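Putative glucoamylase (Bacteroides caccae ATCC 43185, PDB 4QT9) probably hydrolyses glycosidic bonds in glucose-containing carbohydrates, being a putative glucoamylase with an alpha/alpha toroid fold. Local coordinates at residues A47-V56 against Y386-D394; Q59-S67 against P113-K124. One frame throughout, in Å; residues are numbered along the deposited sequence.

Both contacts are short antiparallel strand pairings in a fold built mainly of helices. Their centres lie about 15 Å apart. Interaction 1 joins residues 47-56 near the N-terminus to 386-394, some 330 residues later, where helix 392-406 begins. Interaction 2, between 59-67 and 113-124, is nested inside that large loop and spans the helices 67-83 and 88-104. Strands 50-52 and 64-66 are consecutive in the chain, and the two contacts touch: Arg50 makes a salt bridge to Asp61, and Glu49 probably accepts a hydrogen bond from the Trp115 indole. The pairings therefore form one continuous patch that ties early and late parts of the alpha/alpha toroid together.

Interaction 1. Residues A47-V56 against Y386-D394; sequences APERYHVDGV and YPQRYLAID
Val53 CG2 packs obliquely against the ring of Tyr390, 4.0 Å from CE2; Tyr390 shares its face of the strand pair with Tyr51. Near the start of helix 392-406 Ala47 CB meets Ala392 CB at 3.9 Å, and helix 21-37 touches both alanines. On the other face Arg50 and Leu391 run side by side in the same direction, with Arg50 CB 3.8 Å from Leu391 CD2. Tyr51 and Tyr390 form the hydrogen-bonded pair, the shorter of their two bonds being Tyr390 N to Tyr51 O at 2.9 Å. Glu49 O accepts from Ala392 N and from a water that also reaches Glu49 OE2 and Ile393 N, while Glu49 OE1 turns to Trp115. Farther along, Arg389 has CG anti to the carbonyl carbon (chi1 -65°) and an extended chain, which lays CG, CD and NE over one face of His52. The guanidinium lies flat on the imidazole, centres 4.0 Å apart and planes within 6°. The imidazole donates from ND1 to Val56 O, which lies in the ring plane, at 2.7 Å in a nearly straight bond, and NE2 is hydrogen-bonded to Tyr320, so both nitrogens fix the ring's rotation beneath the arginine. A leucine in place of His52 would probably leave Val56 O and Tyr320 without these partners and deprive the Arg389 guanidinium of its flat stacking surface. At the polar rim Asp54 OD2 meets Arg389 NH2 from the guanidinium edge, 3.4 Å away, a weak bond within a salt bridge. The type I turn from His52 to Gly55 brings Asp54 to this position. The whole is a two-stranded antiparallel sheet, strands 50-52 and 389-391, that bridges distant parts of the alpha/alpha toroid and leads straight into helix 392-406.

Interaction 2. Residues Q59-S67 against P113-K124; sequences QNDANVVTS and PHWWYGDTGKVK
Ser67 OG donates to Pro113 O at 2.7 Å, its chi1 of 51° setting the hydroxyl between the backbone N and the carbonyl carbon. Ser67 N bonds to the next carbonyl, His114 O, so the first turn of helix 67-83 is pinned twice, and Ser67 CB rests 3.6 Å from Trp116 CH2. Val65 and Trp116 exchange both backbone bonds, and Val65 CG2 presses on the indole edge, 3.4 Å from CE3. Trp116 NE1 is hydrogen-bonded to Asp106 O. Strand 64-66 forms one edge of a three-stranded antiparallel sheet whose other two strands, 115-117 and the weakly bonded 123-124, make a beta hairpin. On the opposite face Val64 CG1 sits over the five-membered ring of Trp115, 3.6 Å from CG, in a CH-pi contact. Val64 CG2 touches Lys124 CD at 3.6 Å, and the extended lysine chain carries NZ to a water shared with Asp61 OD2, which is also bridged to Arg50. Beyond the strands Gly118 N bonds to Asn63 O at 2.8 Å. Asp119 OD2 lies in the plane of the Asn63 amide, 3.2 Å from ND2, which approaches from above the carboxylate plane.

Interaction 1. Residues A47-V56 against Y386-D394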
loop_
_atom_site.group_PDB
_atom_site.type_symbol
_atom_site.label_atom_id
_atom_site.label_comp_id
_atom_site.label_asym_id
_atom_site.label_seq_id
_atom_site.Cartn_x
_atom_site.Cartn_y
_atom_site.Cartn_z
ATOM N N ALA A 47 4.629 -4.114 -11.663
ATOM C CA ALA A 47 3.669 -3.051 -11.772
ATOM C C ALA A 47 4.300 -1.739 -12.215
ATOM O O ALA A 47 5.173 -1.209 -11.515
ATOM C CB ALA A 47 2.984 -2.853 -10.416
ATOM N N PRO A 48 3.839 -1.166 -13.342
ATOM C CA PRO A 48 4.316 0.183 -13.705
ATOM C C PRO A 48 3.723 1.199 -12.728
ATOM O O PRO A 48 2.645 0.951 -12.191
ATOM C CB PRO A 48 3.768 0.392 -15.133
ATOM C CG PRO A 48 2.568 -0.485 -15.213
ATOM C CD PRO A 48 2.777 -1.648 -14.260
ATOM N N GLU A 49 4.407 2.332 -12.498
ATOM C CA GLU A 49 3.918 3.389 -11.616
ATOM C C GLU A 49 2.467 3.761 -12.026
ATOM O O GLU A 49 1.578 3.828 -11.177
ATOM C CB GLU A 49 4.859 4.619 -11.698
ATOM C CG GLU A 49 4.397 5.841 -10.906
ATOM C CD GLU A 49 4.279 5.649 -9.403
ATOM O OE1 GLU A 49 5.245 5.158 -8.775
ATOM O OE2 GLU A 49 3.219 6.012 -8.848
ATOM N N ARG A 50 2.242 3.926 -13.341
ATOM C CA ARG A 50 0.978 4.333 -13.931
ATOM C C ARG A 50 0.643 3.582 -15.233
ATOM O O ARG A 50 1.539 3.073 -15.926
ATOM C CB ARG A 50 1.009 5.853 -14.218
ATOM C CG ARG A 50 1.894 6.307 -15.395
ATOM C CD ARG A 50 2.239 7.778 -15.294
ATOM N NE ARG A 50 3.413 7.999 -14.439
ATOM C CZ ARG A 50 3.433 8.662 -13.285
ATOM N NH1 ARG A 50 2.312 9.180 -12.781
ATOM N NH2 ARG A 50 4.570 8.820 -12.628
ATOM N N TYR A 51 -0.655 3.567 -15.573
ATOM C CA TYR A 51 -1.188 3.012 -16.812
ATOM C C TYR A 51 -2.213 3.995 -17.362
ATOM O O TYR A 51 -3.195 4.307 -16.682
ATOM C CB TYR A 51 -1.798 1.610 -16.610
ATOM C CG TYR A 51 -2.115 0.932 -17.924
ATOM C CD1 TYR A 51 -3.293 1.216 -18.611
ATOM C CD2 TYR A 51 -1.221 0.044 -18.502
ATOM C CE1 TYR A 51 -3.553 0.660 -19.858
ATOM C CE2 TYR A 51 -1.470 -0.526 -19.746
ATOM C CZ TYR A 51 -2.645 -0.226 -20.417
ATOM O OH TYR A 51 -2.908 -0.826 -21.631
ATOM N N HIS A 52 -1.946 4.536 -18.544
ATOM C CA HIS A 52 -2.835 5.516 -19.185
ATOM C C HIS A 52 -3.499 4.881 -20.396
ATOM O O HIS A 52 -2.816 4.548 -21.368
ATOM C CB HIS A 52 -2.077 6.821 -19.558
ATOM C CG HIS A 52 -1.521 7.569 -18.362
ATOM N ND1 HIS A 52 -0.783 8.729 -18.516
ATOM C CD2 HIS A 52 -1.648 7.319 -17.038
ATOM C CE1 HIS A 52 -0.505 9.149 -17.296
ATOM N NE2 HIS A 52 -1.015 8.340 -16.372
ATOM N N VAL A 53 -4.837 4.688 -20.333
ATOM C CA VAL A 53 -5.620 4.078 -21.424
ATOM C C VAL A 53 -5.431 4.894 -22.731
ATOM O O VAL A 53 -5.385 4.310 -23.801
ATOM C CB VAL A 53 -7.124 3.951 -21.034
ATOM C CG1 VAL A 53 -7.974 3.438 -22.201
ATOM C CG2 VAL A 53 -7.310 3.066 -19.800
ATOM N N ASP A 54 -5.257 6.228 -22.613
ATOM C CA ASP A 54 -5.077 7.175 -23.728
ATOM C C ASP A 54 -3.724 7.035 -24.432
ATOM O O ASP A 54 -3.583 7.544 -25.540
ATOM C CB ASP A 54 -5.272 8.642 -23.245
ATOM C CG ASP A 54 -4.532 9.006 -21.959
ATOM O OD1 ASP A 54 -4.984 8.574 -20.861
ATOM O OD2 ASP A 54 -3.550 9.779 -22.040
ATOM N N GLY A 55 -2.747 6.372 -23.789
ATOM C CA GLY A 55 -1.410 6.145 -24.331
ATOM C C GLY A 55 -0.475 7.337 -24.230
ATOM O O GLY A 55 0.643 7.291 -24.756
ATOM N N VAL A 56 -0.918 8.405 -23.547
ATOM C CA VAL A 56 -0.151 9.643 -23.396
ATOM C C VAL A 56 0.476 9.686 -21.996
ATOM O O VAL A 56 -0.234 9.741 -20.982
ATOM C CB VAL A 56 -0.978 10.930 -23.689
ATOM C CG1 VAL A 56 -0.063 12.138 -23.873
ATOM C CG2 VAL A 56 -1.882 10.757 -24.912
ATOM N N TYR A 386 -12.899 13.024 -15.860
ATOM C CA TYR A 386 -12.933 11.551 -15.741
ATOM C C TYR A 386 -11.714 10.911 -16.457
ATOM O O TYR A 386 -11.864 10.302 -17.519
ATOM C CB TYR A 386 -14.267 11.002 -16.289
ATOM C CG TYR A 386 -15.478 11.515 -15.534
ATOM C CD1 TYR A 386 -15.890 10.913 -14.350
ATOM C CD2 TYR A 386 -16.239 12.578 -16.027
ATOM C CE1 TYR A 386 -16.990 11.396 -13.633
ATOM C CE2 TYR A 386 -17.356 13.061 -15.327
ATOM C CZ TYR A 386 -17.731 12.456 -14.135
ATOM O OH TYR A 386 -18.837 12.874 -13.442
ATOM N N PRO A 387 -10.494 11.045 -15.878
ATOM C CA PRO A 387 -9.309 10.485 -16.540
ATOM C C PRO A 387 -9.338 8.961 -16.640
ATOM O O PRO A 387 -9.723 8.268 -15.708
ATOM C CB PRO A 387 -8.142 10.952 -15.656
ATOM C CG PRO A 387 -8.758 11.172 -14.312
ATOM C CD PRO A 387 -10.128 11.724 -14.618
ATOM N N GLN A 388 -8.939 8.451 -17.779
ATOM C CA GLN A 388 -8.898 7.018 -17.992
ATOM C C GLN A 388 -7.477 6.574 -17.655
ATOM O O GLN A 388 -6.705 6.157 -18.520
ATOM C CB GLN A 388 -9.356 6.686 -19.418
ATOM C CG GLN A 388 -10.747 7.272 -19.710
ATOM C CD GLN A 388 -11.429 6.604 -20.861
ATOM O OE1 GLN A 388 -10.798 6.204 -21.849
ATOM N NE2 GLN A 388 -12.755 6.530 -20.786
ATOM N N ARG A 389 -7.110 6.760 -16.356
ATOM C CA ARG A 389 -5.760 6.511 -15.848
ATOM C C ARG A 389 -5.793 5.740 -14.558
ATOM O O ARG A 389 -6.743 5.839 -13.774
ATOM C CB ARG A 389 -4.996 7.844 -15.654
ATOM C CG ARG A 389 -4.755 8.573 -16.994
ATOM C CD ARG A 389 -4.271 9.992 -16.860
ATOM N NE ARG A 389 -3.839 10.492 -18.164
ATOM C CZ ARG A 389 -3.087 11.572 -18.361
ATOM N NH1 ARG A 389 -2.695 12.316 -17.332
ATOM N NH2 ARG A 389 -2.718 11.917 -19.589
ATOM N N TYR A 390 -4.759 4.922 -14.376
ATOM C CA TYR A 390 -4.538 4.106 -13.195
ATOM C C TYR A 390 -3.186 4.343 -12.590
ATOM O O TYR A 390 -2.250 4.710 -13.301
ATOM C CB TYR A 390 -4.608 2.625 -13.547
ATOM C CG TYR A 390 -5.917 2.183 -14.148
ATOM C CD1 TYR A 390 -7.020 1.907 -13.340
ATOM C CD2 TYR A 390 -6.042 1.982 -15.517
ATOM C CE1 TYR A 390 -8.215 1.449 -13.885
ATOM C CE2 TYR A 390 -7.237 1.526 -16.073
ATOM C CZ TYR A 390 -8.316 1.245 -15.248
ATOM O OH TYR A 390 -9.482 0.753 -15.768
ATOM N N LEU A 391 -3.072 4.070 -11.271
ATOM C CA LEU A 391 -1.821 4.052 -10.511
ATOM C C LEU A 391 -1.762 2.749 -9.761
ATOM O O LEU A 391 -2.743 2.403 -9.087
ATOM C CB LEU A 391 -1.695 5.230 -9.513
ATOM C CG LEU A 391 -1.603 6.633 -10.090
ATOM C CD1 LEU A 391 -1.739 7.648 -8.973
ATOM C CD2 LEU A 391 -0.277 6.834 -10.830
ATOM N N ALA A 392 -0.625 2.035 -9.841
ATOM C CA ALA A 392 -0.401 0.782 -9.111
ATOM C C ALA A 392 -0.744 0.894 -7.620
ATOM O O ALA A 392 -1.422 0.010 -7.100
ATOM C CB ALA A 392 1.066 0.325 -9.264
ATOM N N ILE A 393 -0.309 1.975 -6.951
ATOM C CA ILE A 393 -0.536 2.172 -5.494
ATOM C C ILE A 393 -2.022 2.418 -5.149
ATOM O O ILE A 393 -2.394 2.321 -3.986
ATOM C CB ILE A 393 0.384 3.269 -4.870
ATOM C CG1 ILE A 393 0.171 4.670 -5.486
ATOM C CG2 ILE A 393 1.879 2.839 -4.898
ATOM C CD1 ILE A 393 1.003 5.797 -4.787
ATOM N N ASP A 394 -2.859 2.758 -6.123
ATOM C CA ASP A 394 -4.272 2.948 -5.824
ATOM C C ASP A 394 -5.054 1.659 -6.191
ATOM O O ASP A 394 -5.923 1.253 -5.427
ATOM C CB ASP A 394 -4.828 4.234 -6.483
ATOM C CG ASP A 394 -4.238 5.535 -5.880
ATOM O OD1 ASP A 394 -3.614 5.469 -4.808
ATOM O OD2 ASP A 394 -4.385 6.613 -6.498
HETATM O O HOH W 1 1.717 3.927 -8.443
HETATM O O HOH W 2 -7.621 10.312 -19.924
#

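Interaction 2. Residues Q59-S67 against P113-K124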
loop_
_atom_site.group_PDB
_atom_site.type_symbol
_atom_site.label_atom_id
_atom_site.label_comp_id
_atom_site.label_asym_id
_atom_site.label_seq_id
_atom_site.Cartn_x
_atom_site.Cartn_y
_atom_site.Cartn_z
ATOM N N GLN A 59 5.580 12.051 -18.535
ATOM C CA GLN A 59 6.956 11.783 -18.133
ATOM C C GLN A 59 7.608 10.697 -19.018
ATOM O O GLN A 59 8.767 10.336 -18.785
ATOM C CB GLN A 59 7.015 11.388 -16.652
ATOM C CG GLN A 59 6.644 12.517 -15.686
ATOM C CD GLN A 59 7.132 12.223 -14.289
ATOM O OE1 GLN A 59 8.022 12.898 -13.755
ATOM N NE2 GLN A 59 6.587 11.183 -13.674
ATOM N N ASN A 60 6.874 10.204 -20.053
ATOM C CA ASN A 60 7.319 9.165 -20.995
ATOM C C ASN A 60 7.898 7.973 -20.198
ATOM O O ASN A 60 9.004 7.477 -20.469
ATOM C CB ASN A 60 8.331 9.761 -21.982
ATOM C CG ASN A 60 8.679 8.891 -23.167
ATOM O OD1 ASN A 60 8.028 7.879 -23.458
ATOM N ND2 ASN A 60 9.730 9.267 -23.874
ATOM N N ASP A 61 7.123 7.515 -19.198
ATOM C CA ASP A 61 7.568 6.511 -18.228
ATOM C C ASP A 61 6.672 5.275 -18.144
ATOM O O ASP A 61 6.536 4.699 -17.061
ATOM C CB ASP A 61 7.623 7.194 -16.842
ATOM C CG ASP A 61 6.282 7.702 -16.289
ATOM O OD1 ASP A 61 5.361 8.012 -17.110
ATOM O OD2 ASP A 61 6.143 7.778 -15.045
ATOM N N ALA A 62 6.083 4.848 -19.264
ATOM C CA ALA A 62 5.230 3.648 -19.309
ATOM C C ALA A 62 5.944 2.398 -18.751
ATOM O O ALA A 62 5.275 1.548 -18.167
ATOM C CB ALA A 62 4.782 3.373 -20.738
ATOM N N ASN A 63 7.289 2.308 -18.914
ATOM C CA ASN A 63 8.104 1.165 -18.517
ATOM C C ASN A 63 8.731 1.305 -17.116
ATOM O O ASN A 63 9.506 0.428 -16.705
ATOM C CB ASN A 63 9.219 0.947 -19.543
ATOM C CG ASN A 63 10.274 2.033 -19.593
ATOM O OD1 ASN A 63 10.052 3.210 -19.259
ATOM N ND2 ASN A 63 11.437 1.664 -20.083
ATOM N N VAL A 64 8.438 2.414 -16.410
ATOM C CA VAL A 64 8.958 2.672 -15.071
ATOM C C VAL A 64 8.094 1.918 -14.065
ATOM O O VAL A 64 6.894 2.170 -13.965
ATOM C CB VAL A 64 9.076 4.181 -14.759
ATOM C CG1 VAL A 64 9.323 4.428 -13.274
ATOM C CG2 VAL A 64 10.175 4.826 -15.607
ATOM N N VAL A 65 8.725 0.973 -13.335
ATOM C CA VAL A 65 8.082 0.123 -12.332
ATOM C C VAL A 65 8.330 0.681 -10.927
ATOM O O VAL A 65 9.407 1.189 -10.623
ATOM C CB VAL A 65 8.493 -1.385 -12.422
ATOM C CG1 VAL A 65 7.971 -2.034 -13.707
ATOM C CG2 VAL A 65 9.995 -1.564 -12.329
ATOM N N THR A 66 7.320 0.557 -10.079
ATOM C CA THR A 66 7.357 1.055 -8.703
ATOM C C THR A 66 7.555 -0.139 -7.753
ATOM O O THR A 66 6.887 -1.149 -7.906
ATOM C CB THR A 66 6.093 1.907 -8.418
ATOM O OG1 THR A 66 6.118 2.341 -7.061
ATOM C CG2 THR A 66 4.776 1.181 -8.715
ATOM N N SER A 67 8.469 -0.028 -6.799
ATOM C CA SER A 67 8.723 -1.100 -5.850
ATOM C C SER A 67 7.541 -1.312 -4.892
ATOM O O SER A 67 7.071 -2.443 -4.769
ATOM C CB SER A 67 10.017 -0.841 -5.077
ATOM O OG SER A 67 10.032 0.469 -4.533
ATOM N N PRO A 113 14.998 0.926 -4.586
ATOM C CA PRO A 113 14.621 2.338 -4.812
ATOM C C PRO A 113 13.117 2.476 -5.020
ATOM O O PRO A 113 12.439 1.459 -5.214
ATOM C CB PRO A 113 15.339 2.673 -6.118
ATOM C CG PRO A 113 15.355 1.377 -6.869
ATOM C CD PRO A 113 15.585 0.329 -5.814
ATOM N N HIS A 114 12.600 3.720 -5.054
ATOM C CA HIS A 114 11.181 3.960 -5.374
ATOM C C HIS A 114 10.834 3.412 -6.773
ATOM O O HIS A 114 9.848 2.700 -6.944
ATOM C CB HIS A 114 10.861 5.458 -5.343
ATOM C CG HIS A 114 9.394 5.774 -5.327
ATOM N ND1 HIS A 114 8.880 6.667 -4.428
ATOM C CD2 HIS A 114 8.385 5.292 -6.086
ATOM C CE1 HIS A 114 7.578 6.705 -4.650
ATOM N NE2 HIS A 114 7.235 5.895 -5.642
ATOM N N TRP A 115 11.685 3.710 -7.752
ATOM C CA TRP A 115 11.488 3.315 -9.152
ATOM C C TRP A 115 12.699 2.684 -9.809
ATOM O O TRP A 115 13.826 3.063 -9.512
ATOM C CB TRP A 115 11.205 4.575 -9.990
ATOM C CG TRP A 115 9.891 5.269 -9.801
ATOM C CD1 TRP A 115 8.696 4.694 -9.477
ATOM C CD2 TRP A 115 9.602 6.630 -10.151
ATOM N NE1 TRP A 115 7.687 5.629 -9.540
ATOM C CE2 TRP A 115 8.213 6.826 -9.963
ATOM C CE3 TRP A 115 10.384 7.709 -10.618
ATOM C CZ2 TRP A 115 7.588 8.063 -10.207
ATOM C CZ3 TRP A 115 9.758 8.920 -10.902
ATOM C CH2 TRP A 115 8.380 9.091 -10.689
ATOM N N TRP A 116 12.444 1.815 -10.787
ATOM C CA TRP A 116 13.394 1.304 -11.775
ATOM C C TRP A 116 12.795 1.415 -13.152
ATOM O O TRP A 116 11.571 1.443 -13.313
ATOM C CB TRP A 116 13.784 -0.185 -11.614
ATOM C CG TRP A 116 14.112 -0.728 -10.272
ATOM C CD1 TRP A 116 15.359 -0.900 -9.745
ATOM C CD2 TRP A 116 13.211 -1.432 -9.410
ATOM N NE1 TRP A 116 15.279 -1.580 -8.551
ATOM C CE2 TRP A 116 13.971 -1.940 -8.333
ATOM C CE3 TRP A 116 11.815 -1.619 -9.401
ATOM C CZ2 TRP A 116 13.392 -2.663 -7.290
ATOM C CZ3 TRP A 116 11.244 -2.322 -8.356
ATOM C CH2 TRP A 116 12.034 -2.855 -7.329
ATOM N N TYR A 117 13.648 1.330 -14.151
ATOM C CA TYR A 117 13.260 1.113 -15.534
ATOM C C TYR A 117 13.112 -0.395 -15.592
ATOM O O TYR A 117 14.063 -1.101 -15.244
ATOM C CB TYR A 117 14.321 1.661 -16.500
ATOM C CG TYR A 117 14.524 3.155 -16.386
ATOM C CD1 TYR A 117 13.662 4.045 -17.021
ATOM C CD2 TYR A 117 15.623 3.678 -15.708
ATOM C CE1 TYR A 117 13.858 5.425 -16.943
ATOM C CE2 TYR A 117 15.835 5.055 -15.629
ATOM C CZ TYR A 117 14.952 5.925 -16.249
ATOM O OH TYR A 117 15.172 7.286 -16.183
ATOM N N GLY A 118 11.895 -0.866 -15.870
ATOM C CA GLY A 118 11.541 -2.286 -15.866
ATOM C C GLY A 118 12.300 -3.180 -16.828
ATOM O O GLY A 118 12.419 -4.388 -16.591
ATOM N N ASP A 119 12.846 -2.595 -17.895
ATOM C CA ASP A 119 13.593 -3.342 -18.904
ATOM C C ASP A 119 15.065 -3.539 -18.535
ATOM O O ASP A 119 15.667 -4.482 -19.049
ATOM C CB ASP A 119 13.485 -2.686 -20.298
ATOM C CG ASP A 119 13.650 -1.172 -20.368
ATOM O OD1 ASP A 119 14.128 -0.571 -19.379
ATOM O OD2 ASP A 119 13.302 -0.588 -21.417
ATOM N N THR A 120 15.656 -2.662 -17.696
ATOM C CA THR A 120 17.081 -2.756 -17.323
ATOM C C THR A 120 17.301 -3.000 -15.821
ATOM O O THR A 120 18.354 -3.506 -15.440
ATOM C CB THR A 120 17.864 -1.499 -17.755
ATOM O OG1 THR A 120 17.342 -0.377 -17.063
ATOM C CG2 THR A 120 17.800 -1.234 -19.267
ATOM N N GLY A 121 16.331 -2.625 -14.986
ATOM C CA GLY A 121 16.458 -2.769 -13.540
ATOM C C GLY A 121 17.327 -1.692 -12.919
ATOM O O GLY A 121 17.698 -1.778 -11.748
ATOM N N LYS A 122 17.636 -0.651 -13.697
ATOM C CA LYS A 122 18.401 0.496 -13.222
ATOM C C LYS A 122 17.473 1.478 -12.509
ATOM O O LYS A 122 16.339 1.677 -12.937
ATOM C CB LYS A 122 19.129 1.182 -14.394
ATOM C CG LYS A 122 20.174 0.288 -15.085
ATOM C CD LYS A 122 21.480 0.156 -14.297
ATOM C CE LYS A 122 22.551 -0.502 -15.143
ATOM N NZ LYS A 122 23.717 -0.930 -14.333
ATOM N N VAL A 123 17.933 2.067 -11.400
ATOM C CA VAL A 123 17.160 3.047 -10.644
ATOM C C VAL A 123 16.739 4.253 -11.521
ATOM O O VAL A 123 17.480 4.699 -12.395
ATOM C CB VAL A 123 17.929 3.532 -9.362
ATOM C CG1 VAL A 123 19.308 4.093 -9.694
ATOM C CG2 VAL A 123 17.117 4.563 -8.558
ATOM N N LYS A 124 15.535 4.762 -11.274
ATOM C CA LYS A 124 15.094 6.005 -11.854
ATOM C C LYS A 124 14.901 6.932 -10.667
ATOM O O LYS A 124 14.048 6.654 -9.808
ATOM C CB LYS A 124 13.853 5.911 -12.761
ATOM C CG LYS A 124 13.444 7.320 -13.207
ATOM C CD LYS A 124 12.158 7.402 -14.018
ATOM C CE LYS A 124 11.865 8.823 -14.430
ATOM N NZ LYS A 124 10.583 8.935 -15.184
HETATM O O HOH W 3 8.452 7.790 -13.729
#